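Local coordinates for protein rhamnogalacturonan endolyase YesW (Bacillus subtilis, PDB 2ZUX) that cleaves the rhamnogalacturonan of plant cell-wall pectin by endo-type elimination, as a secreted, calcium-containing beta-propeller lyase of polysaccharide lyase family 11, at residues 501-506 and 552-557; 325-330 and 558-563; 511-516 and 545-550. All coordinates share one frame; numbering follows the deposited sequence.

Interaction 1 (501-506 and 552-557); sequences PTLQAD and AWQNIA. With CA (calcium ion), chain D; CA (calcium ion), chain E.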
loop_
_atom_site.group_PDB
_atom_site.type_symbol
_atom_site.label_atom_id
_atom_site.label_comp_id
_atom_site.label_asym_id
_atom_site.label_seq_id
_atom_site.Cartn_x
_atom_site.Cartn_y
_atom_site.Cartn_z
ATOM N N PRO A 501 3.035 6.648 7.510
ATOM C CA PRO A 501 4.416 6.560 7.074
ATOM C C PRO A 501 4.481 6.754 5.562
ATOM O O PRO A 501 3.488 6.518 4.863
ATOM C CB PRO A 501 4.797 5.125 7.440
ATOM C CG PRO A 501 3.518 4.366 7.306
ATOM C CD PRO A 501 2.466 5.321 7.824
ATOM N N THR A 502 5.633 7.162 5.053
ATOM C CA THR A 502 5.822 7.195 3.612
ATOM C C THR A 502 5.489 5.828 2.999
ATOM O O THR A 502 4.830 5.772 1.961
ATOM C CB THR A 502 7.229 7.747 3.257
ATOM O OG1 THR A 502 7.167 9.181 3.304
ATOM C CG2 THR A 502 7.688 7.348 1.875
ATOM N N LEU A 503 5.880 4.739 3.661
ATOM C CA LEU A 503 5.472 3.404 3.226
ATOM C C LEU A 503 5.699 2.414 4.342
ATOM O O LEU A 503 6.684 2.528 5.071
ATOM C CB LEU A 503 6.253 2.954 1.981
ATOM C CG LEU A 503 5.833 1.630 1.321
ATOM C CD1 LEU A 503 4.403 1.679 0.790
ATOM C CD2 LEU A 503 6.818 1.246 0.229
ATOM N N GLN A 504 4.782 1.463 4.489
ATOM C CA GLN A 504 5.014 0.278 5.312
ATOM C C GLN A 504 4.903 -0.941 4.409
ATOM O O GLN A 504 3.890 -1.115 3.733
ATOM C CB GLN A 504 3.989 0.175 6.433
ATOM C CG GLN A 504 4.116 -1.087 7.276
ATOM C CD GLN A 504 2.972 -1.212 8.255
ATOM O OE1 GLN A 504 2.797 -0.355 9.137
ATOM N NE2 GLN A 504 2.162 -2.258 8.089
ATOM N N ALA A 505 5.941 -1.778 4.368
ATOM C CA ALA A 505 5.933 -2.961 3.506
ATOM C C ALA A 505 7.071 -3.873 3.893
ATOM O O ALA A 505 8.146 -3.402 4.289
ATOM C CB ALA A 505 6.091 -2.564 2.043
ATOM N N ASP A 506 6.858 -5.175 3.740
ATOM C CA ASP A 506 7.981 -6.118 3.806
ATOM C C ASP A 506 8.799 -5.999 2.526
ATOM O O ASP A 506 8.540 -6.700 1.539
ATOM C CB ASP A 506 7.495 -7.552 3.986
ATOM C CG ASP A 506 8.626 -8.556 3.933
ATOM O OD1 ASP A 506 9.795 -8.167 4.173
ATOM O OD2 ASP A 506 8.343 -9.730 3.655
ATOM N N ALA A 552 0.579 -1.892 -3.400
ATOM C CA ALA A 552 0.311 -1.056 -4.566
ATOM C C ALA A 552 -0.719 0.042 -4.285
ATOM O O ALA A 552 -0.555 1.152 -4.777
ATOM C CB ALA A 552 -0.105 -1.903 -5.769
ATOM N N TRP A 553 -1.766 -0.251 -3.504
ATOM C CA TRP A 553 -2.755 0.790 -3.204
ATOM C C TRP A 553 -2.514 1.548 -1.901
ATOM O O TRP A 553 -3.311 2.421 -1.554
ATOM C CB TRP A 553 -4.226 0.316 -3.313
ATOM C CG TRP A 553 -4.654 -0.891 -2.508
ATOM C CD1 TRP A 553 -5.121 -2.065 -3.032
ATOM C CD2 TRP A 553 -4.746 -1.036 -1.068
ATOM N NE1 TRP A 553 -5.470 -2.925 -2.032
ATOM C CE2 TRP A 553 -5.232 -2.336 -0.817
ATOM C CE3 TRP A 553 -4.425 -0.211 0.029
ATOM C CZ2 TRP A 553 -5.431 -2.831 0.476
ATOM C CZ3 TRP A 553 -4.609 -0.715 1.319
ATOM C CH2 TRP A 553 -5.104 -2.016 1.522
ATOM N N GLN A 554 -1.419 1.260 -1.196
ATOM C CA GLN A 554 -1.214 1.921 0.095
ATOM C C GLN A 554 -1.267 3.447 -0.010
ATOM O O GLN A 554 -1.851 4.118 0.852
ATOM C CB GLN A 554 0.083 1.488 0.775
ATOM C CG GLN A 554 0.147 1.966 2.224
ATOM C CD GLN A 554 1.326 1.381 2.962
ATOM O OE1 GLN A 554 2.197 2.110 3.449
ATOM N NE2 GLN A 554 1.379 0.053 3.035
ATOM N N ASN A 555 -0.691 4.000 -1.069
ATOM C CA ASN A 555 -0.662 5.457 -1.212
ATOM C C ASN A 555 -2.026 6.084 -1.397
ATOM O O ASN A 555 -2.197 7.260 -1.112
ATOM C CB ASN A 555 0.271 5.897 -2.359
ATOM C CG ASN A 555 -0.271 5.548 -3.742
ATOM O OD1 ASN A 555 0.037 4.478 -4.297
ATOM N ND2 ASN A 555 -1.009 6.455 -4.330
ATOM N N ILE A 556 -2.983 5.334 -1.933
ATOM C CA ILE A 556 -4.164 6.005 -2.447
ATOM C C ILE A 556 -4.979 6.685 -1.359
ATOM O O ILE A 556 -5.197 6.131 -0.263
ATOM C CB ILE A 556 -5.034 5.125 -3.359
ATOM C CG1 ILE A 556 -5.884 4.154 -2.548
ATOM C CG2 ILE A 556 -4.176 4.431 -4.422
ATOM C CD1 ILE A 556 -6.854 3.347 -3.393
ATOM N N ALA A 557 -5.393 7.907 -1.686
ATOM C CA ALA A 557 -6.257 8.716 -0.830
ATOM C C ALA A 557 -5.870 8.541 0.642
ATOM O O ALA A 557 -4.728 8.859 1.009
ATOM C CB ALA A 557 -7.732 8.418 -1.111
HETATM CA CA CA D . -2.483 9.081 0.261
HETATM CA CA CA E . 11.072 -7.568 6.116
HETATM O O HOH W 1 1.674 4.812 3.564
HETATM O O HOH W 2 -2.626 11.169 1.237
HETATM O O HOH W 3 -2.971 10.168 -1.806
HETATM O O HOH W 4 12.275 -8.226 8.137
#

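Interaction 2 (325-330 and 558-563); sequences NHNLSI and YNQPPH. With CA (calcium ion), chain C; CA (calcium ion), chain D; RAM (alpha-L-rhamnopyranose), chain M.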
loop_
_atom_site.group_PDB
_atom_site.type_symbol
_atom_site.label_atom_id
_atom_site.label_comp_id
_atom_site.label_asym_id
_atom_site.label_seq_id
_atom_site.Cartn_x
_atom_site.Cartn_y
_atom_site.Cartn_z
ATOM N N ASN A 325 -15.312 4.341 -0.112
ATOM C CA ASN A 325 -14.473 4.933 0.915
ATOM C C ASN A 325 -13.395 5.803 0.269
ATOM O O ASN A 325 -13.236 5.823 -0.948
ATOM C CB ASN A 325 -13.747 3.814 1.662
ATOM C CG ASN A 325 -14.499 3.298 2.881
ATOM O OD1 ASN A 325 -15.735 3.361 2.967
ATOM N ND2 ASN A 325 -13.741 2.779 3.843
ATOM N N HIS A 326 -12.620 6.505 1.098
ATOM C CA HIS A 326 -11.355 7.107 0.637
ATOM C C HIS A 326 -10.245 6.056 0.505
ATOM O O HIS A 326 -9.075 6.344 0.759
ATOM C CB HIS A 326 -10.837 8.163 1.615
ATOM C CG HIS A 326 -11.853 9.168 2.054
ATOM N ND1 HIS A 326 -12.324 10.176 1.239
ATOM C CD2 HIS A 326 -12.462 9.329 3.248
ATOM C CE1 HIS A 326 -13.183 10.916 1.918
ATOM N NE2 HIS A 326 -13.274 10.429 3.143
ATOM N N ASN A 327 -10.627 4.837 0.141
ATOM C CA ASN A 327 -9.709 3.706 0.033
ATOM C C ASN A 327 -10.489 2.534 -0.542
ATOM O O ASN A 327 -11.712 2.579 -0.637
ATOM C CB ASN A 327 -9.017 3.361 1.380
ATOM C CG ASN A 327 -9.843 3.735 2.606
ATOM O OD1 ASN A 327 -9.503 4.683 3.344
ATOM N ND2 ASN A 327 -10.910 3.003 2.844
ATOM N N LEU A 328 -9.772 1.502 -0.956
ATOM C CA LEU A 328 -10.382 0.279 -1.468
ATOM C C LEU A 328 -9.475 -0.900 -1.128
ATOM O O LEU A 328 -8.348 -0.709 -0.666
ATOM C CB LEU A 328 -10.652 0.374 -2.980
ATOM C CG LEU A 328 -9.560 0.830 -3.949
ATOM C CD1 LEU A 328 -8.399 -0.156 -4.045
ATOM C CD2 LEU A 328 -10.162 1.055 -5.326
ATOM N N SER A 329 -9.976 -2.113 -1.329
ATOM C CA SER A 329 -9.157 -3.314 -1.230
ATOM C C SER A 329 -9.372 -4.157 -2.474
ATOM O O SER A 329 -10.359 -3.980 -3.194
ATOM C CB SER A 329 -9.536 -4.158 -0.015
ATOM O OG SER A 329 -9.532 -3.411 1.194
ATOM N N ILE A 330 -8.438 -5.074 -2.720
ATOM C CA ILE A 330 -8.506 -5.974 -3.872
ATOM C C ILE A 330 -8.174 -7.371 -3.389
ATOM O O ILE A 330 -7.134 -7.580 -2.763
ATOM C CB ILE A 330 -7.469 -5.592 -4.955
ATOM C CG1 ILE A 330 -7.547 -4.111 -5.324
ATOM C CG2 ILE A 330 -7.626 -6.494 -6.182
ATOM C CD1 ILE A 330 -8.743 -3.739 -6.141
ATOM N N TYR A 558 -6.775 8.078 1.501
ATOM C CA TYR A 558 -6.416 7.875 2.901
ATOM C C TYR A 558 -5.797 6.505 3.125
ATOM O O TYR A 558 -6.490 5.505 3.336
ATOM C CB TYR A 558 -7.607 8.123 3.828
ATOM C CG TYR A 558 -8.102 9.565 3.843
ATOM C CD1 TYR A 558 -7.322 10.617 3.351
ATOM C CD2 TYR A 558 -9.358 9.875 4.362
ATOM C CE1 TYR A 558 -7.793 11.938 3.383
ATOM C CE2 TYR A 558 -9.828 11.189 4.390
ATOM C CZ TYR A 558 -9.036 12.208 3.884
ATOM O OH TYR A 558 -9.462 13.518 3.887
ATOM N N ASN A 559 -4.463 6.501 3.084
ATOM C CA ASN A 559 -3.643 5.288 3.129
ATOM C C ASN A 559 -4.135 4.331 4.203
ATOM O O ASN A 559 -4.294 4.739 5.358
ATOM C CB ASN A 559 -2.186 5.619 3.502
ATOM C CG ASN A 559 -1.552 6.712 2.648
ATOM O OD1 ASN A 559 -2.210 7.637 2.161
ATOM N ND2 ASN A 559 -0.231 6.652 2.539
ATOM N N GLN A 560 -4.324 3.064 3.823
ATOM C CA GLN A 560 -4.705 1.992 4.746
ATOM C C GLN A 560 -3.602 0.946 4.801
ATOM O O GLN A 560 -2.865 0.783 3.829
ATOM C CB GLN A 560 -6.001 1.323 4.286
ATOM C CG GLN A 560 -7.200 2.258 4.282
ATOM C CD GLN A 560 -7.548 2.770 5.657
ATOM O OE1 GLN A 560 -7.911 2.001 6.547
ATOM N NE2 GLN A 560 -7.432 4.080 5.843
ATOM N N PRO A 561 -3.490 0.237 5.942
ATOM C CA PRO A 561 -2.462 -0.785 6.083
ATOM C C PRO A 561 -2.755 -2.035 5.259
ATOM O O PRO A 561 -3.916 -2.313 4.941
ATOM C CB PRO A 561 -2.508 -1.121 7.581
ATOM C CG PRO A 561 -3.926 -0.835 7.988
ATOM C CD PRO A 561 -4.309 0.372 7.169
ATOM N N PRO A 562 -1.710 -2.790 4.909
ATOM C CA PRO A 562 -1.896 -3.992 4.103
ATOM C C PRO A 562 -2.281 -5.213 4.927
ATOM O O PRO A 562 -2.008 -5.283 6.132
ATOM C CB PRO A 562 -0.524 -4.184 3.459
ATOM C CG PRO A 562 0.437 -3.649 4.497
ATOM C CD PRO A 562 -0.286 -2.517 5.193
ATOM N N HIS A 563 -2.913 -6.171 4.252
ATOM C CA HIS A 563 -3.326 -7.438 4.842
ATOM C C HIS A 563 -2.895 -8.610 3.980
ATOM O O HIS A 563 -2.675 -8.462 2.782
ATOM C CB HIS A 563 -4.844 -7.451 5.007
ATOM C CG HIS A 563 -5.309 -6.659 6.180
ATOM N ND1 HIS A 563 -5.774 -5.364 6.090
ATOM C CD2 HIS A 563 -5.338 -6.981 7.492
ATOM C CE1 HIS A 563 -6.073 -4.928 7.303
ATOM N NE2 HIS A 563 -5.818 -5.890 8.169
HETATM CA CA CA C . -14.831 10.560 4.632
HETATM CA CA CA D . -2.483 9.081 0.261
HETATM C C1 RAM M . -5.218 15.219 4.422
HETATM C C2 RAM M . -6.233 14.694 5.434
HETATM C C3 RAM M . -5.760 14.941 6.872
HETATM C C4 RAM M . -5.391 16.411 7.086
HETATM C C5 RAM M . -4.387 16.854 6.019
HETATM C C6 RAM M . -4.114 18.349 6.136
HETATM O O1 RAM M . -4.077 14.391 4.403
HETATM O O2 RAM M . -7.460 15.351 5.193
HETATM O O3 RAM M . -6.753 14.551 7.801
HETATM O O4 RAM M . -4.882 16.592 8.396
HETATM O O5 RAM M . -4.864 16.566 4.706
HETATM O O HOH W 5 -15.718 12.354 3.790
HETATM O O HOH W 6 -13.737 11.894 5.871
HETATM O O HOH W 2 -2.626 11.169 1.237
HETATM O O HOH W 3 -2.971 10.168 -1.806
#

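Interaction 3 (511-516 and 545-550); sequences WREEVV and PVYRLG. With CA (calcium ion), chain E.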
loop_
_atom_site.group_PDB
_atom_site.type_symbol
_atom_site.label_atom_id
_atom_site.label_comp_id
_atom_site.label_asym_id
_atom_site.label_seq_id
_atom_site.Cartn_x
_atom_site.Cartn_y
_atom_site.Cartn_z
ATOM N N TRP A 511 10.020 -11.852 7.087
ATOM C CA TRP A 511 8.610 -11.524 6.901
ATOM C C TRP A 511 8.107 -10.284 7.633
ATOM O O TRP A 511 7.030 -9.785 7.297
ATOM C CB TRP A 511 7.740 -12.728 7.258
ATOM C CG TRP A 511 7.809 -13.131 8.701
ATOM C CD1 TRP A 511 8.746 -13.941 9.277
ATOM C CD2 TRP A 511 6.898 -12.762 9.748
ATOM N NE1 TRP A 511 8.479 -14.092 10.621
ATOM C CE2 TRP A 511 7.358 -13.372 10.940
ATOM C CE3 TRP A 511 5.743 -11.964 9.800
ATOM C CZ2 TRP A 511 6.696 -13.223 12.166
ATOM C CZ3 TRP A 511 5.087 -11.821 11.026
ATOM C CH2 TRP A 511 5.569 -12.443 12.187
ATOM N N ARG A 512 8.848 -9.776 8.616
ATOM C CA ARG A 512 8.382 -8.567 9.287
ATOM C C ARG A 512 8.392 -7.385 8.319
ATOM O O ARG A 512 9.130 -7.377 7.331
ATOM C CB ARG A 512 9.185 -8.270 10.551
ATOM C CG ARG A 512 8.681 -9.010 11.800
ATOM C CD ARG A 512 9.075 -10.491 11.829
ATOM N NE ARG A 512 10.523 -10.715 11.794
ATOM C CZ ARG A 512 11.330 -10.605 12.846
ATOM N NH1 ARG A 512 12.625 -10.839 12.702
ATOM N NH2 ARG A 512 10.853 -10.257 14.035
ATOM N N GLU A 513 7.549 -6.397 8.595
ATOM C CA GLU A 513 7.404 -5.258 7.708
ATOM C C GLU A 513 8.395 -4.148 8.039
ATOM O O GLU A 513 8.616 -3.839 9.196
ATOM C CB GLU A 513 5.974 -4.741 7.798
ATOM C CG GLU A 513 4.940 -5.790 7.442
ATOM C CD GLU A 513 3.528 -5.271 7.558
ATOM O OE1 GLU A 513 2.955 -5.403 8.658
ATOM O OE2 GLU A 513 3.019 -4.715 6.557
ATOM N N GLU A 514 8.983 -3.567 6.998
ATOM C CA GLU A 514 9.825 -2.380 7.140
ATOM C C GLU A 514 8.947 -1.141 7.155
ATOM O O GLU A 514 7.797 -1.163 6.683
ATOM C CB GLU A 514 10.815 -2.279 5.981
ATOM C CG GLU A 514 11.991 -3.248 6.050
ATOM C CD GLU A 514 11.573 -4.716 6.069
ATOM O OE1 GLU A 514 10.864 -5.162 5.134
ATOM O OE2 GLU A 514 11.947 -5.431 7.031
ATOM N N VAL A 515 9.486 -0.061 7.712
ATOM C CA VAL A 515 8.817 1.233 7.664
ATOM C C VAL A 515 9.737 2.231 6.994
ATOM O O VAL A 515 10.926 2.307 7.313
ATOM C CB VAL A 515 8.460 1.771 9.054
ATOM C CG1 VAL A 515 7.553 2.987 8.924
ATOM C CG2 VAL A 515 7.788 0.708 9.887
ATOM N N VAL A 516 9.177 2.992 6.059
ATOM C CA VAL A 516 9.883 4.089 5.430
ATOM C C VAL A 516 9.255 5.379 5.950
ATOM O O VAL A 516 8.077 5.643 5.683
ATOM C CB VAL A 516 9.768 4.037 3.895
ATOM C CG1 VAL A 516 10.591 5.163 3.256
ATOM C CG2 VAL A 516 10.202 2.667 3.372
ATOM N N PRO A 545 -0.732 -12.815 -2.618
ATOM C CA PRO A 545 -1.561 -12.127 -3.615
ATOM C C PRO A 545 -2.423 -10.962 -3.137
ATOM O O PRO A 545 -2.832 -10.176 -3.977
ATOM C CB PRO A 545 -2.447 -13.253 -4.172
ATOM C CG PRO A 545 -2.466 -14.288 -3.101
ATOM C CD PRO A 545 -1.090 -14.247 -2.515
ATOM N N VAL A 546 -2.736 -10.864 -1.843
ATOM C CA VAL A 546 -3.509 -9.729 -1.312
ATOM C C VAL A 546 -2.577 -8.670 -0.707
ATOM O O VAL A 546 -2.798 -7.457 -0.883
ATOM C CB VAL A 546 -4.577 -10.202 -0.280
ATOM C CG1 VAL A 546 -5.215 -9.029 0.446
ATOM C CG2 VAL A 546 -5.642 -11.014 -0.985
ATOM N N TYR A 547 -1.541 -9.112 0.001
ATOM C CA TYR A 547 -0.589 -8.178 0.584
ATOM C C TYR A 547 0.101 -7.354 -0.500
ATOM O O TYR A 547 0.214 -6.132 -0.384
ATOM C CB TYR A 547 0.442 -8.919 1.437
ATOM C CG TYR A 547 1.359 -7.992 2.205
ATOM C CD1 TYR A 547 1.106 -7.672 3.529
ATOM C CD2 TYR A 547 2.478 -7.441 1.589
ATOM C CE1 TYR A 547 1.949 -6.806 4.233
ATOM C CE2 TYR A 547 3.323 -6.583 2.271
ATOM C CZ TYR A 547 3.060 -6.281 3.585
ATOM O OH TYR A 547 3.924 -5.433 4.232
ATOM N N ARG A 548 0.584 -8.016 -1.549
ATOM C CA ARG A 548 1.312 -7.304 -2.604
ATOM C C ARG A 548 0.439 -6.225 -3.225
ATOM O O ARG A 548 0.900 -5.121 -3.542
ATOM C CB ARG A 548 1.803 -8.275 -3.685
ATOM C CG ARG A 548 2.511 -7.611 -4.874
ATOM C CD ARG A 548 3.752 -6.901 -4.384
ATOM N NE ARG A 548 4.460 -6.092 -5.385
ATOM C CZ ARG A 548 4.249 -4.794 -5.603
ATOM N NH1 ARG A 548 3.272 -4.146 -4.968
ATOM N NH2 ARG A 548 4.993 -4.151 -6.498
ATOM N N LEU A 549 -0.831 -6.555 -3.426
ATOM C CA LEU A 549 -1.772 -5.592 -3.985
ATOM C C LEU A 549 -2.050 -4.452 -3.011
ATOM O O LEU A 549 -2.229 -3.317 -3.443
ATOM C CB LEU A 549 -3.069 -6.275 -4.437
ATOM C CG LEU A 549 -2.854 -7.368 -5.496
ATOM C CD1 LEU A 549 -4.190 -7.985 -5.876
ATOM C CD2 LEU A 549 -2.142 -6.833 -6.728
ATOM N N GLY A 550 -2.073 -4.755 -1.715
ATOM C CA GLY A 550 -2.187 -3.722 -0.678
ATOM C C GLY A 550 -1.049 -2.713 -0.702
ATOM O O GLY A 550 -1.268 -1.510 -0.498
HETATM CA CA CA E . 11.072 -7.568 6.116
HETATM O O HOH W 4 12.275 -8.226 8.137
#

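Interaction 1 (501-506 and 552-557)
The carboxamide of Gln-554, next to the short helix 547-553, docks on the backbone of Gln-504 in strand 503-505 and so ties the helix to a beta-propeller sheet near the middle of the molecule. At Pro-501 the link is indirect: water 1 lies 2.8 Å from both Pro-501 O and Gln-554 OE1. Thr-502 and Leu-503 both face Val-516, a classic beta bulge at the start of strand 503-505. Leu-503 lays CD1 over one face of the Gln-554 amide, 3.5 Å from OE1. Gln-504 is gripped at both polar backbone atoms. Its N donates to Gln-554 OE1 (2.9 Å) in a nearly straight bond on a carbonyl lone pair, and Gln-554 NE2 returns a bond to Gln-504 O, again at 2.9 Å, close to its own amide plane. The two bonds use both oxygen and nitrogen of one amide and keep it from turning, much as a neighbouring strand would meet this edge. Gln-554 reaches so far because it is extended, with CG anti to the backbone N (chi1 -169°). The Gln-504 carboxamide takes another partner, its NE2 bonding to Gly-455 O. Beyond Ala-505, Asp-506 OD1 binds a calcium ion at 2.4 Å.

Interaction 2 (325-330 and 558-563)
Tyr-558 and His-326 run alongside each other in the same direction, where a loop following helix 547-553 meets the segment leading into propeller strand 329-331. Tyr-558 CE2 sits 3.4 Å above one face of the imidazole, nearer the ring's margin than its centre, and the ring planes are inclined at 50°, an oblique pairing. At their main chains, Tyr-558 N donates to His-326 O at 3.0 Å, in the carbonyl plane. The imidazole is fixed at both nitrogens, with NE2 on a calcium ion at 2.2 Å and ND1 bonded to Tyr-288 OH; His-362, Asp-364 and Glu-385 also bind this ion. Asn-327 packs its CB against Gln-560 CG at 3.6 Å. Gln-560, bent at chi2 (-63°), folds back to donate from NE2 to Tyr-558 O at 3.0 Å, the donor standing well above that carbonyl plane. Tyr-558 is a substrate-binding residue, and its OH lies 3.0 Å from rhamnose O2. Replacing Tyr-558 by an alanine is likely to uncover that imidazole face and leave the sugar without its phenol neighbour. Tyr-558, its own N and O both hydrogen-bonded, thus probably stands in a fixed place between the sugar and a metal-anchored histidine.

Interaction 3 (511-516 and 545-550)
The Tyr-547 ring carries Glu-513 at its hydroxyl edge: the carboxylate carbon CD lies in the ring plane, while the carboxylate itself is turned 66° from it. Pro-562 also packs against this ring. The contact joins helix 547-553 to the residue just ahead of strand 514-519 in a beta-propeller sheet. The other flat group, the Trp-511 indole, has Arg-512 CD centred 3.5 Å above one face, a local packing that leaves the cross-segment contact to Tyr-547 and Glu-513. Between those two there is one short hydrogen bond, Tyr-547 OH donating to Glu-513 OE2 at 2.6 Å. It arrives on the anti side of the carboxylate, 22° out of its plane. With chi1 near 180° (-173°), the Tyr-547 ring is carried out from the helix, bringing OH to the carboxylate; Glu-513 meets it with a chain extended beyond CG. The second carboxylate oxygen, OE1, forms a salt bridge with Arg-464 NH2, so this buried acid is held at both oxygens, and the nearby guanidinium probably helps to keep it ionised. The residues flanking Glu-513 serve a calcium ion instead. Arg-512 O binds it at 2.3 Å, alongside Asp-506, Leu-508, Asp-510 and water 4. Glu-514 curls back and turns both its oxygens to the same ion, OE1 at 2.6 Å and OE2 at 2.5 Å.

In the fold
Helix 547-553 and the loop after it connect all three contacts. Interactions 1 and 3, centres about 9 Å apart, attach the helix region to strand 503-505 and to the lead-in of its neighbour 514-519, where Ala-505 O lies 2.8 Å from Glu-514 N, and both contribute ligands to one calcium ion. Interactions 1 and 2, also about 9 Å apart between centres, share another: Asn-555, Ala-557 and Asn-559 bind it with Asp-116. Interaction 3 reaches interaction 2 through Pro-562, whose CG is 3.5 Å from Tyr-547 CE1. Interaction 2 touches a bound rhamnose through Tyr-558, whereas the Gln-554 side chain of interaction 1 is about 13 Å from a bound rhamnose.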